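Local coordinates for protein carbohydrate binding module (Escherichia coli, PDB 2XFD) that binds carbohydrates such as cellobiose through a calcium ion that grips the sugar hydroxyls, and probably recognises xylan as its family does, at residues Thr6-Gly11 with Met36-Ala41; Gly23-Gln28 with Thr43-Glu48; Asp61-Tyr66 with Asn96-His101; Gln79-Gly84 with Asn103-Phe108. All blocks are in the same frame, centred on the assembly; numbering follows the deposited sequence.

In the fold
Interactions 1 and 3 lie in one antiparallel sheet, where strands 4-11 and 62-69 are neighbours, and their centres are about 12 Å apart; Arg10 NE to Gln63 OE1, 2.8 Å, ties them side chain to side chain. Interaction 3 lies at the binding site: it supplies ligands to both calcium ions, one of which holds the sugar. Interaction 4, centred about 8 Å from it, bonds to the 96-101 segment, with Asn82 ND2 2.9 Å from Trp99 O. Interaction 2 is remote, about 20 Å from interaction 3 between centres, and touches interaction 4 where Glu48 OE1 meets Ser107 OG at 2.6 Å. Interactions 1 and 2 meet where Ala41 packs on Val27.

Interaction 1: Thr6-Gly11 with Met36-Ala41; sequences TVRARG and MQDYTA
Backbone hydrogen bonds join Thr6-Gly11 to Met36-Ala41 as antiparallel strands, Val7 pairing with Tyr39 and Ala9 with Gln37. The first pair is the tighter, Val7 N to Tyr39 O being 2.8 Å. A salt bridge joins the side chains: Arg8 NH2 lies 3.0 Å from Asp38 OD1. The carboxylate is met from above its plane, whereas OD1 lies close to the guanidinium plane; the two planes are 74° apart. With CG anti to the backbone N (chi1 -176°) and a bend at chi2, the arginine swings over its neighbour strand, so that a face of the guanidinium covers the Met36 backbone. Water 1 bridges Arg8 NH1 and Met36 O. On the same face, Thr6 OG1 and Thr40 OG1 share a hydrogen bond of 2.7 Å, a fitting use of two beta-branched polar residues on strands. Apolar contacts come from Met36, whose flexible thioether lays SD 3.6 Å from Ala9 CA and CE near Arg10 CG. Tyr39 turns its ring edge to Val7 O and Ala9 O, and water 2 links its OH to Ala9 O. Strand 62-69 flanks 4-11 on its other edge, a pattern characteristic of an antiparallel sheet in an all-beta carbohydrate-binding module.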
loop_
_atom_site.group_PDB
_atom_site.type_symbol
_atom_site.label_atom_id
_atom_site.label_comp_id
_atom_site.label_asym_id
_atom_site.label_seq_id
_atom_site.Cartn_x
_atom_site.Cartn_y
_atom_site.Cartn_z
ATOM N N THR A 6 -9.118 -3.196 -5.280
ATOM C CA THR A 6 -8.187 -4.314 -5.349
ATOM C C THR A 6 -6.752 -3.790 -5.155
ATOM O O THR A 6 -6.391 -2.816 -5.815
ATOM C CB THR A 6 -8.285 -5.081 -6.632
ATOM O OG1 THR A 6 -9.579 -5.638 -6.750
ATOM C CG2 THR A 6 -7.263 -6.162 -6.802
ATOM N N VAL A 7 -5.990 -4.378 -4.249
ATOM C CA VAL A 7 -4.610 -4.078 -4.031
ATOM C C VAL A 7 -3.778 -5.209 -4.636
ATOM O O VAL A 7 -4.004 -6.366 -4.309
ATOM C CB VAL A 7 -4.319 -3.915 -2.541
ATOM C CG1 VAL A 7 -2.834 -3.640 -2.279
ATOM C CG2 VAL A 7 -5.194 -2.854 -1.943
ATOM N N ARG A 8 -2.797 -4.881 -5.487
ATOM C CA ARG A 8 -1.854 -5.871 -6.000
ATOM C C ARG A 8 -0.504 -5.603 -5.317
ATOM O O ARG A 8 0.086 -4.547 -5.516
ATOM C CB ARG A 8 -1.730 -5.764 -7.517
ATOM C CG ARG A 8 -0.810 -6.866 -8.035
ATOM C CD ARG A 8 -1.061 -7.368 -9.318
ATOM N NE ARG A 8 -0.344 -8.531 -9.721
ATOM C CZ ARG A 8 -0.749 -9.813 -9.737
ATOM N NH1 ARG A 8 0.062 -10.702 -10.285
ATOM N NH2 ARG A 8 -1.878 -10.208 -9.189
ATOM N N ALA A 9 -0.035 -6.543 -4.494
ATOM C CA ALA A 9 1.134 -6.326 -3.677
ATOM C C ALA A 9 1.787 -7.628 -3.291
ATOM O O ALA A 9 1.171 -8.706 -3.390
ATOM C CB ALA A 9 0.769 -5.542 -2.455
ATOM N N ARG A 10 3.012 -7.502 -2.791
ATOM C CA ARG A 10 3.783 -8.608 -2.246
ATOM C C ARG A 10 4.626 -8.122 -1.098
ATOM O O ARG A 10 4.925 -6.923 -0.993
ATOM C CB ARG A 10 4.711 -9.252 -3.307
ATOM C CG ARG A 10 5.927 -8.437 -3.653
ATOM C CD ARG A 10 6.827 -9.080 -4.656
ATOM N NE ARG A 10 8.121 -8.433 -4.801
ATOM C CZ ARG A 10 9.242 -8.817 -4.166
ATOM N NH1 ARG A 10 10.381 -8.267 -4.507
ATOM N NH2 ARG A 10 9.199 -9.729 -3.211
ATOM N N GLY A 11 5.043 -9.080 -0.287
ATOM C CA GLY A 11 6.127 -8.883 0.649
ATOM C C GLY A 11 7.410 -9.506 0.095
ATOM O O GLY A 11 7.399 -10.180 -0.929
ATOM N N MET A 36 3.464 -11.225 -6.160
ATOM C CA MET A 36 2.316 -10.335 -6.363
ATOM C C MET A 36 1.063 -11.100 -6.399
ATOM O O MET A 36 0.928 -12.102 -7.141
ATOM C CB MET A 36 2.483 -9.535 -7.674
ATOM C CG MET A 36 3.584 -8.494 -7.665
ATOM S SD MET A 36 3.192 -7.175 -6.524
ATOM C CE MET A 36 4.621 -6.172 -6.731
ATOM N N GLN A 37 0.050 -10.644 -5.662
ATOM C CA GLN A 37 -1.269 -11.228 -5.640
ATOM C C GLN A 37 -2.279 -10.101 -5.470
ATOM O O GLN A 37 -1.934 -9.010 -5.024
ATOM C CB GLN A 37 -1.501 -12.287 -4.556
ATOM C CG GLN A 37 -0.555 -13.476 -4.646
ATOM C CD GLN A 37 -0.683 -14.391 -5.812
ATOM O OE1 GLN A 37 0.192 -15.293 -5.956
ATOM N NE2 GLN A 37 -1.660 -14.252 -6.598
ATOM N N ASP A 38 -3.528 -10.394 -5.795
ATOM C CA ASP A 38 -4.628 -9.467 -5.648
ATOM C C ASP A 38 -5.380 -9.650 -4.369
ATOM O O ASP A 38 -5.644 -10.809 -3.960
ATOM C CB ASP A 38 -5.645 -9.666 -6.761
ATOM C CG ASP A 38 -5.187 -9.261 -8.082
ATOM O OD1 ASP A 38 -4.177 -8.608 -8.262
ATOM O OD2 ASP A 38 -5.968 -9.601 -9.060
ATOM N N TYR A 39 -5.743 -8.582 -3.718
ATOM C CA TYR A 39 -6.476 -8.550 -2.473
ATOM C C TYR A 39 -7.611 -7.562 -2.650
ATOM O O TYR A 39 -7.356 -6.395 -2.965
ATOM C CB TYR A 39 -5.543 -8.082 -1.330
ATOM C CG TYR A 39 -4.337 -8.983 -1.130
ATOM C CD1 TYR A 39 -4.398 -10.041 -0.277
ATOM C CD2 TYR A 39 -3.185 -8.821 -1.876
ATOM C CE1 TYR A 39 -3.325 -10.931 -0.128
ATOM C CE2 TYR A 39 -2.136 -9.688 -1.736
ATOM C CZ TYR A 39 -2.188 -10.751 -0.850
ATOM O OH TYR A 39 -1.179 -11.644 -0.720
ATOM N N THR A 40 -8.851 -7.978 -2.457
ATOM C CA THR A 40 -10.012 -7.133 -2.807
ATOM C C THR A 40 -10.877 -6.903 -1.612
ATOM O O THR A 40 -11.164 -7.817 -0.837
ATOM C CB THR A 40 -10.809 -7.762 -3.965
ATOM O OG1 THR A 40 -9.949 -7.812 -5.108
ATOM C CG2 THR A 40 -12.011 -6.972 -4.326
ATOM N N ALA A 41 -11.357 -5.674 -1.463
ATOM C CA ALA A 41 -12.334 -5.323 -0.450
ATOM C C ALA A 41 -13.311 -4.318 -1.004
ATOM O O ALA A 41 -13.068 -3.635 -1.962
ATOM C CB ALA A 41 -11.670 -4.768 0.794
HETATM O O HOH W 1 -1.214 -13.210 -9.351
HETATM O O HOH W 2 1.134 -11.142 -1.958
#

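Interaction 2: Gly23-Gln28 with Thr43-Glu48; sequences GGTTVQ and TSLTGE
A single direct hydrogen bond, between two backbones, spans this contact: Gly23 N donates to Glu48 O at 2.9 Å, approaching tilted from the carbonyl plane. Water 3 doubles the link, accepting from Gly24 N and donating to Glu48 O, so that one carbonyl receives two donors. Glycines suit the turn. Both Gly23 and Gly24 have positive phi, and at Gly24 the backbone angles leave no space for a side chain beside the preceding carbonyl O; at Gly47, Gly23 CA lies close to where a CB would sit. Leu45 sends only its CD1 branch against Thr25, 3.7 Å from CB, the two side chains crossing at about a right angle. Val27 CG2 rests 4.0 Å from Thr43 OG1, while CG1 approaches Thr43 CB. Thr43 OG1, lying anti to its own backbone N (chi1 -176°), is turned back to accept from Leu45 N at 3.0 Å, which closes an ST turn. Val22 of strand 17-22 also packs on Val27 and Leu45. Segment 43-48 thus leads from strand 37-42 to strand 48-53 past a hairpin turn, and Val27 with Gln28, both opposite Leu20, form the classic beta bulge of that hairpin.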
loop_
_atom_site.group_PDB
_atom_site.type_symbol
_atom_site.label_atom_id
_atom_site.label_comp_id
_atom_site.label_asym_id
_atom_site.label_seq_id
_atom_site.Cartn_x
_atom_site.Cartn_y
_atom_site.Cartn_z
ATOM N N GLY A 23 -9.866 7.297 4.409
ATOM C CA GLY A 23 -10.113 8.349 5.389
ATOM C C GLY A 23 -9.558 8.043 6.749
ATOM O O GLY A 23 -10.029 8.592 7.763
ATOM N N GLY A 24 -8.575 7.172 6.854
ATOM C CA GLY A 24 -8.007 6.760 8.148
ATOM C C GLY A 24 -8.652 5.561 8.719
ATOM O O GLY A 24 -8.170 5.024 9.717
ATOM N N THR A 25 -9.788 5.080 8.185
ATOM C CA THR A 25 -10.431 3.886 8.645
ATOM C C THR A 25 -9.792 2.681 7.975
ATOM O O THR A 25 -9.646 2.639 6.755
ATOM C CB THR A 25 -11.931 3.836 8.237
ATOM O OG1 THR A 25 -12.534 5.026 8.696
ATOM C CG2 THR A 25 -12.584 2.624 8.663
ATOM N N THR A 26 -9.367 1.689 8.730
ATOM C CA THR A 26 -8.887 0.432 8.142
ATOM C C THR A 26 -10.059 -0.357 7.594
ATOM O O THR A 26 -10.912 -0.777 8.365
ATOM C CB THR A 26 -8.083 -0.358 9.147
ATOM O OG1 THR A 26 -6.857 0.388 9.380
ATOM C CG2 THR A 26 -7.764 -1.763 8.582
ATOM N N VAL A 27 -10.108 -0.574 6.308
ATOM C CA VAL A 27 -11.113 -1.369 5.628
ATOM C C VAL A 27 -10.830 -2.837 5.704
ATOM O O VAL A 27 -11.726 -3.664 5.968
ATOM C CB VAL A 27 -11.229 -0.919 4.113
ATOM C CG1 VAL A 27 -12.162 -1.833 3.345
ATOM C CG2 VAL A 27 -11.710 0.522 4.066
ATOM N N GLN A 28 -9.581 -3.235 5.526
ATOM C CA GLN A 28 -9.197 -4.645 5.570
ATOM C C GLN A 28 -7.699 -4.695 5.776
ATOM O O GLN A 28 -6.978 -3.821 5.308
ATOM C CB GLN A 28 -9.585 -5.363 4.298
ATOM C CG GLN A 28 -9.390 -6.898 4.273
ATOM C CD GLN A 28 -10.106 -7.579 5.372
ATOM O OE1 GLN A 28 -11.206 -7.957 5.205
ATOM N NE2 GLN A 28 -9.491 -7.675 6.514
ATOM N N THR A 43 -16.044 -1.079 0.148
ATOM C CA THR A 43 -16.290 -0.056 1.154
ATOM C C THR A 43 -17.298 0.979 0.582
ATOM O O THR A 43 -17.253 1.337 -0.597
ATOM C CB THR A 43 -15.000 0.674 1.577
ATOM O OG1 THR A 43 -15.270 1.602 2.618
ATOM C CG2 THR A 43 -14.293 1.379 0.451
ATOM N N SER A 44 -18.101 1.499 1.504
ATOM C CA SER A 44 -18.996 2.633 1.302
ATOM C C SER A 44 -18.271 3.984 1.528
ATOM O O SER A 44 -18.798 5.018 1.239
ATOM C CB SER A 44 -20.214 2.532 2.225
ATOM O OG SER A 44 -19.896 2.623 3.570
ATOM N N LEU A 45 -17.099 3.945 2.115
ATOM C CA LEU A 45 -16.334 5.154 2.420
ATOM C C LEU A 45 -15.794 5.729 1.103
ATOM O O LEU A 45 -15.570 5.014 0.130
ATOM C CB LEU A 45 -15.221 4.834 3.385
ATOM C CG LEU A 45 -15.651 4.340 4.763
ATOM C CD1 LEU A 45 -14.479 3.874 5.538
ATOM C CD2 LEU A 45 -16.462 5.410 5.534
ATOM N N THR A 46 -15.546 7.060 1.112
ATOM C CA THR A 46 -15.188 7.781 -0.113
ATOM C C THR A 46 -13.936 8.604 -0.045
ATOM O O THR A 46 -13.557 9.236 -1.000
ATOM C CB THR A 46 -16.356 8.712 -0.522
ATOM O OG1 THR A 46 -16.562 9.665 0.528
ATOM C CG2 THR A 46 -17.647 8.006 -0.740
ATOM N N GLY A 47 -13.299 8.639 1.104
ATOM C CA GLY A 47 -12.157 9.504 1.363
ATOM C C GLY A 47 -10.829 8.966 0.823
ATOM O O GLY A 47 -10.773 8.163 -0.134
ATOM N N GLU A 48 -9.725 9.468 1.366
ATOM C CA GLU A 48 -8.398 9.227 0.855
ATOM C C GLU A 48 -8.033 7.788 1.062
ATOM O O GLU A 48 -8.053 7.262 2.169
ATOM C CB GLU A 48 -7.389 10.058 1.571
ATOM C CG GLU A 48 -5.980 9.928 1.075
ATOM C CD GLU A 48 -4.932 10.597 1.924
ATOM O OE1 GLU A 48 -3.755 10.262 1.759
ATOM O OE2 GLU A 48 -5.263 11.446 2.758
HETATM O O HOH W 3 -6.671 6.830 4.672
#

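Interaction 3: Asp61-Tyr66 with Asn96-His101; sequences DVQVDY and NSEWLH. With CA (calcium ion), chain D; CA (calcium ion), chain C; BGC (beta-D-glucopyranose), chain B; BGC (beta-D-glucopyranose), chain E.
Two calcium sites, one of them the sugar-binding site, sit at the ends of this antiparallel pairing, in which Asp61-Tyr66 runs against Asn96-His101. At the sugar end, Asp61 OD2 and His101 O each bind calcium at 2.3 Å. The glucose of chain B adds its O2 and O3, and water 4, Asp56 OD1 and the Arg60 carbonyl O complete the shell, so the protein reads two sugar hydroxyls through the metal. The carboxylate of Asp61 stands at the edge of the His101 ring, while O6 of the chain E glucose lies over a face of that ring. Between the sites, Val62 and Leu100 exchange two backbone bonds, and Val64 N reaches Glu98 O. The aliphatic Val62, Val64 and Leu100 suit the buried face, Val62 and Leu100 packing on Phe53 and Val64 on Val51. On the other face, Gln63 extends across Trp99: its CB lies 3.7 Å from the centroid of the six-membered ring, a CH-pi contact almost on the normal, and its amide is 13° from parallel to the indole. Arg10 NE holds the amide's OE1, fixing its flip. Gln63 NE2 donates to Glu98 OE1 at 2.9 Å, approaching from above the carboxylate plane. This second-shell bond is consistent with orienting the acid, whose OE2 binds the second calcium with Gln75, Glu77, water 5 and Asp65, which grips it through OD1 at 2.3 Å and carbonyl O at 2.5 Å.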
loop_
_atom_site.group_PDB
_atom_site.type_symbol
_atom_site.label_atom_id
_atom_site.label_comp_id
_atom_site.label_asym_id
_atom_site.label_seq_id
_atom_site.Cartn_x
_atom_site.Cartn_y
_atom_site.Cartn_z
ATOM N N ASP A 61 9.729 -6.047 3.898
ATOM C CA ASP A 61 9.486 -4.886 3.038
ATOM C C ASP A 61 8.286 -5.235 2.146
ATOM O O ASP A 61 8.020 -6.416 1.897
ATOM C CB ASP A 61 10.708 -4.608 2.115
ATOM C CG ASP A 61 11.947 -4.195 2.835
ATOM O OD1 ASP A 61 13.023 -4.777 2.492
ATOM O OD2 ASP A 61 11.886 -3.285 3.668
ATOM N N VAL A 62 7.599 -4.200 1.644
ATOM C CA VAL A 62 6.418 -4.389 0.791
ATOM C C VAL A 62 6.633 -3.717 -0.549
ATOM O O VAL A 62 7.148 -2.585 -0.627
ATOM C CB VAL A 62 5.187 -3.834 1.488
ATOM C CG1 VAL A 62 3.978 -3.800 0.553
ATOM C CG2 VAL A 62 4.869 -4.653 2.767
ATOM N N GLN A 63 6.211 -4.388 -1.610
ATOM C CA GLN A 63 6.161 -3.818 -2.966
ATOM C C GLN A 63 4.680 -3.833 -3.382
ATOM O O GLN A 63 4.098 -4.895 -3.516
ATOM C CB GLN A 63 7.036 -4.579 -3.933
ATOM C CG GLN A 63 7.159 -3.930 -5.292
ATOM C CD GLN A 63 7.855 -4.769 -6.331
ATOM O OE1 GLN A 63 8.162 -5.939 -6.145
ATOM N NE2 GLN A 63 8.160 -4.181 -7.412
ATOM N N VAL A 64 4.121 -2.646 -3.615
ATOM C CA VAL A 64 2.753 -2.475 -4.108
ATOM C C VAL A 64 2.829 -2.133 -5.559
ATOM O O VAL A 64 3.393 -1.130 -5.941
ATOM C CB VAL A 64 2.019 -1.342 -3.295
ATOM C CG1 VAL A 64 0.581 -1.244 -3.807
ATOM C CG2 VAL A 64 2.090 -1.544 -1.831
ATOM N N ASP A 65 2.279 -2.983 -6.395
ATOM C CA ASP A 65 2.261 -2.702 -7.823
ATOM C C ASP A 65 1.321 -1.546 -8.153
ATOM O O ASP A 65 1.707 -0.537 -8.793
ATOM C CB ASP A 65 1.924 -3.956 -8.652
ATOM C CG ASP A 65 2.208 -3.837 -10.117
ATOM O OD1 ASP A 65 2.529 -2.763 -10.595
ATOM O OD2 ASP A 65 2.091 -4.879 -10.815
ATOM N N TYR A 66 0.090 -1.672 -7.728
ATOM C CA TYR A 66 -0.986 -0.789 -8.060
ATOM C C TYR A 66 -2.175 -1.130 -7.172
ATOM O O TYR A 66 -2.214 -2.181 -6.532
ATOM C CB TYR A 66 -1.376 -0.820 -9.569
ATOM C CG TYR A 66 -1.779 -2.196 -10.070
ATOM C CD1 TYR A 66 -2.988 -2.752 -9.788
ATOM C CD2 TYR A 66 -0.925 -2.917 -10.879
ATOM C CE1 TYR A 66 -3.370 -3.985 -10.307
ATOM C CE2 TYR A 66 -1.276 -4.140 -11.379
ATOM C CZ TYR A 66 -2.502 -4.673 -11.080
ATOM O OH TYR A 66 -2.839 -5.933 -11.583
ATOM N N ASN A 96 6.601 8.549 -5.358
ATOM C CA ASN A 96 6.618 7.863 -6.612
ATOM C C ASN A 96 7.424 6.569 -6.545
ATOM O O ASN A 96 8.322 6.332 -7.299
ATOM C CB ASN A 96 7.108 8.766 -7.763
ATOM C CG ASN A 96 6.200 9.944 -7.955
ATOM O OD1 ASN A 96 6.396 11.022 -7.363
ATOM N ND2 ASN A 96 5.147 9.749 -8.729
ATOM N N SER A 97 7.017 5.676 -5.645
ATOM C CA SER A 97 7.663 4.362 -5.529
ATOM C C SER A 97 6.588 3.306 -5.185
ATOM O O SER A 97 5.638 3.574 -4.468
ATOM C CB SER A 97 8.694 4.374 -4.429
ATOM O OG SER A 97 9.293 3.108 -4.266
ATOM N N GLU A 98 6.818 2.103 -5.711
ATOM C CA GLU A 98 6.100 0.917 -5.304
ATOM C C GLU A 98 6.427 0.448 -3.921
ATOM O O GLU A 98 5.712 -0.377 -3.354
ATOM C CB GLU A 98 6.360 -0.210 -6.294
ATOM C CG GLU A 98 5.810 0.054 -7.671
ATOM C CD GLU A 98 6.008 -1.066 -8.662
ATOM O OE1 GLU A 98 7.072 -1.737 -8.572
ATOM O OE2 GLU A 98 5.165 -1.270 -9.544
ATOM N N TRP A 99 7.573 0.872 -3.351
ATOM C CA TRP A 99 8.102 0.234 -2.153
ATOM C C TRP A 99 7.693 0.945 -0.857
ATOM O O TRP A 99 7.754 2.154 -0.754
ATOM C CB TRP A 99 9.631 0.211 -2.253
ATOM C CG TRP A 99 10.075 -0.804 -3.257
ATOM C CD1 TRP A 99 10.265 -0.621 -4.584
ATOM C CD2 TRP A 99 10.239 -2.206 -3.026
ATOM N NE1 TRP A 99 10.606 -1.784 -5.212
ATOM C CE2 TRP A 99 10.617 -2.793 -4.265
ATOM C CE3 TRP A 99 10.169 -3.037 -1.886
ATOM C CZ2 TRP A 99 10.886 -4.168 -4.388
ATOM C CZ3 TRP A 99 10.452 -4.357 -2.047
ATOM C CH2 TRP A 99 10.819 -4.893 -3.303
ATOM N N LEU A 100 7.442 0.098 0.104
ATOM C CA LEU A 100 7.332 0.501 1.509
ATOM C C LEU A 100 8.382 -0.292 2.250
ATOM O O LEU A 100 8.224 -1.483 2.542
ATOM C CB LEU A 100 5.946 0.248 2.072
ATOM C CG LEU A 100 4.820 1.080 1.451
ATOM C CD1 LEU A 100 3.462 0.504 1.761
ATOM C CD2 LEU A 100 4.965 2.548 1.895
ATOM N N HIS A 101 9.496 0.362 2.569
ATOM C CA HIS A 101 10.609 -0.259 3.347
ATOM C C HIS A 101 10.376 -0.110 4.819
ATOM O O HIS A 101 10.673 -1.007 5.636
ATOM C CB HIS A 101 11.927 0.358 2.932
ATOM C CG HIS A 101 12.246 0.186 1.494
ATOM N ND1 HIS A 101 12.670 -0.977 0.862
ATOM C CD2 HIS A 101 12.220 1.135 0.549
ATOM C CE1 HIS A 101 12.913 -0.696 -0.418
ATOM N NE2 HIS A 101 12.614 0.578 -0.613
HETATM CA CA CA D . 3.267 -0.564 -10.712
HETATM CA CA CA C . 11.907 -2.954 5.988
HETATM C C2 BGC B . 14.706 -1.038 6.200
HETATM C C3 BGC B . 13.735 -0.448 7.207
HETATM C C4 BGC B . 14.469 0.245 8.366
HETATM C C5 BGC B . 15.420 1.269 7.772
HETATM C C6 BGC B . 16.264 2.110 8.756
HETATM C C1 BGC B . 15.712 -0.005 5.755
HETATM O O2 BGC B . 13.920 -1.626 5.141
HETATM O O3 BGC B . 12.944 -1.528 7.713
HETATM O O4 BGC B . 13.568 0.932 9.196
HETATM O O5 BGC B . 16.289 0.613 6.895
HETATM O O6 BGC B . 17.069 1.198 9.474
HETATM C C2 BGC E . 19.854 0.809 3.928
HETATM C C3 BGC E . 18.815 0.218 4.843
HETATM C C4 BGC E . 17.421 0.224 4.221
HETATM C C5 BGC E . 17.510 -0.291 2.837
HETATM C C6 BGC E . 16.157 -0.255 2.219
HETATM C C1 BGC E . 19.748 0.117 2.583
HETATM O O1 BGC E . 20.735 0.460 1.639
HETATM O O2 BGC E . 21.140 0.703 4.506
HETATM O O3 BGC E . 18.780 0.918 6.084
HETATM O O4 BGC E . 16.684 -0.650 4.921
HETATM O O5 BGC E . 18.473 0.476 2.084
HETATM O O6 BGC E . 16.227 -0.695 0.892
HETATM O O HOH W 4 13.510 -4.499 6.844
HETATM O O HOH W 5 3.917 -1.536 -12.781
#

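Interaction 4: Gln79-Gly84 with Asn103-Phe108; sequences QSVNTG and NGYISF
Thr83 and Tyr105 exchange two hydrogen bonds between Gln79-Gly84 and Asn103-Phe108. Thr83 N donates to Tyr105 O at 2.8 Å, and Tyr105 N donates in return to Thr83 OG1 at 2.9 Å, the hydroxyl replacing the carbonyl that a regular strand would offer. OG1 gets there because it sits between the backbone N and the carbonyl carbon (chi1 70°), which also puts CG2 over a face of the tyrosine ring in a CH-pi contact. Gly104 lets this hydroxyl come close: a side chain there would collide with Thr83 OG1. Farther on, Ser107 N is satisfied by Val81 O at 3.1 Å. Ser107 O receives water 6, which itself accepts from Val81 N, and a weak bond from Gln79 NE2; the bent glutamine also sets CG 3.6 Å from Phe108 CD2. Water 7 donates to Asn103 O at 2.8 Å and weakly to Thr83 O. The buried amide of Asn82 is satisfied at both ends. Its OD1 accepts from Gly84 N at 3.0 Å, an Asx turn, and from Val85 N as well, while ND2 donates to Ser97 O and Trp99 O and rests against Ile106 CG1. Ser107 OG is taken by Glu48. Strand 104-110 has the 79-84 loop on one edge and strand 48-53 on the other, with Ile106 and Phe108 reaching strand 62-69 of the second sheet.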
loop_
_atom_site.group_PDB
_atom_site.type_symbol
_atom_site.label_atom_id
_atom_site.label_comp_id
_atom_site.label_asym_id
_atom_site.label_seq_id
_atom_site.Cartn_x
_atom_site.Cartn_y
_atom_site.Cartn_z
ATOM N N GLN A 79 2.057 7.750 -7.562
ATOM C CA GLN A 79 1.546 8.492 -6.424
ATOM C C GLN A 79 2.639 9.329 -5.799
ATOM O O GLN A 79 3.720 8.811 -5.467
ATOM C CB GLN A 79 0.906 7.565 -5.395
ATOM C CG GLN A 79 -0.098 6.593 -5.928
ATOM C CD GLN A 79 -1.153 7.213 -6.830
ATOM O OE1 GLN A 79 -1.373 6.649 -8.000
ATOM N NE2 GLN A 79 -1.757 8.200 -6.468
ATOM N N SER A 80 2.371 10.577 -5.586
ATOM C CA SER A 80 3.361 11.492 -5.058
ATOM C C SER A 80 3.728 11.278 -3.607
ATOM O O SER A 80 4.843 11.668 -3.200
ATOM C CB SER A 80 2.901 12.943 -5.237
ATOM O OG SER A 80 1.682 13.136 -4.535
ATOM N N VAL A 81 2.830 10.730 -2.824
ATOM C CA VAL A 81 3.020 10.541 -1.394
ATOM C C VAL A 81 3.221 9.055 -1.028
ATOM O O VAL A 81 2.348 8.217 -1.236
ATOM C CB VAL A 81 1.875 11.142 -0.595
ATOM C CG1 VAL A 81 2.079 10.865 0.952
ATOM C CG2 VAL A 81 1.805 12.635 -0.900
ATOM N N ASN A 82 4.422 8.778 -0.517
ATOM C CA ASN A 82 4.863 7.464 -0.053
ATOM C C ASN A 82 5.733 7.679 1.162
ATOM O O ASN A 82 6.862 8.148 1.064
ATOM C CB ASN A 82 5.614 6.743 -1.168
ATOM C CG ASN A 82 6.067 5.351 -0.734
ATOM O OD1 ASN A 82 6.354 5.173 0.453
ATOM N ND2 ASN A 82 6.215 4.416 -1.668
ATOM N N THR A 83 5.167 7.424 2.343
ATOM C CA THR A 83 5.869 7.697 3.566
ATOM C C THR A 83 6.776 6.596 4.078
ATOM O O THR A 83 7.496 6.744 5.065
ATOM C CB THR A 83 4.931 8.129 4.675
ATOM O OG1 THR A 83 4.141 7.002 5.067
ATOM C CG2 THR A 83 4.021 9.268 4.286
ATOM N N GLY A 84 6.722 5.445 3.416
ATOM C CA GLY A 84 7.518 4.280 3.767
ATOM C C GLY A 84 8.729 3.975 2.936
ATOM O O GLY A 84 9.569 3.175 3.337
ATOM N N ASN A 103 7.621 1.199 8.003
ATOM C CA ASN A 103 6.220 1.426 8.263
ATOM C C ASN A 103 5.795 2.778 7.646
ATOM O O ASN A 103 6.525 3.747 7.780
ATOM C CB ASN A 103 5.872 1.403 9.747
ATOM C CG ASN A 103 5.944 0.030 10.359
ATOM O OD1 ASN A 103 5.680 -0.974 9.687
ATOM N ND2 ASN A 103 6.319 -0.003 11.618
ATOM N N GLY A 104 4.659 2.833 6.980
ATOM C CA GLY A 104 4.270 3.988 6.268
ATOM C C GLY A 104 3.243 3.593 5.216
ATOM O O GLY A 104 2.777 2.440 5.220
ATOM N N TYR A 105 2.878 4.519 4.357
ATOM C CA TYR A 105 1.799 4.280 3.413
ATOM C C TYR A 105 2.053 4.954 2.078
ATOM O O TYR A 105 2.798 5.907 1.982
ATOM C CB TYR A 105 0.442 4.740 3.995
ATOM C CG TYR A 105 0.344 6.230 4.258
ATOM C CD1 TYR A 105 0.562 6.771 5.500
ATOM C CD2 TYR A 105 0.100 7.115 3.256
ATOM C CE1 TYR A 105 0.478 8.180 5.720
ATOM C CE2 TYR A 105 0.017 8.469 3.487
ATOM C CZ TYR A 105 0.197 8.970 4.672
ATOM O OH TYR A 105 0.074 10.332 4.889
ATOM N N ILE A 106 1.353 4.465 1.086
ATOM C CA ILE A 106 1.188 5.108 -0.221
ATOM C C ILE A 106 -0.206 5.651 -0.278
ATOM O O ILE A 106 -1.173 4.912 -0.004
ATOM C CB ILE A 106 1.474 4.158 -1.388
ATOM C CG1 ILE A 106 2.833 3.503 -1.233
ATOM C CG2 ILE A 106 1.348 4.917 -2.681
ATOM C CD1 ILE A 106 3.121 2.386 -2.171
ATOM N N SER A 107 -0.371 6.922 -0.637
ATOM C CA SER A 107 -1.678 7.524 -0.819
ATOM C C SER A 107 -2.065 7.503 -2.266
ATOM O O SER A 107 -1.323 7.889 -3.136
ATOM C CB SER A 107 -1.670 8.972 -0.381
ATOM O OG SER A 107 -2.894 9.600 -0.655
ATOM N N PHE A 108 -3.301 7.034 -2.539
ATOM C CA PHE A 108 -3.821 6.887 -3.895
ATOM C C PHE A 108 -4.948 7.879 -4.201
ATOM O O PHE A 108 -5.639 7.762 -5.190
ATOM C CB PHE A 108 -4.314 5.463 -4.158
ATOM C CG PHE A 108 -3.189 4.458 -4.153
ATOM C CD1 PHE A 108 -2.728 3.886 -2.998
ATOM C CD2 PHE A 108 -2.611 4.055 -5.327
ATOM C CE1 PHE A 108 -1.706 2.976 -3.014
ATOM C CE2 PHE A 108 -1.618 3.128 -5.369
ATOM C CZ PHE A 108 -1.136 2.576 -4.212
HETATM O O HOH W 6 0.013 10.331 -3.354
HETATM O O HOH W 7 6.129 6.513 8.246
#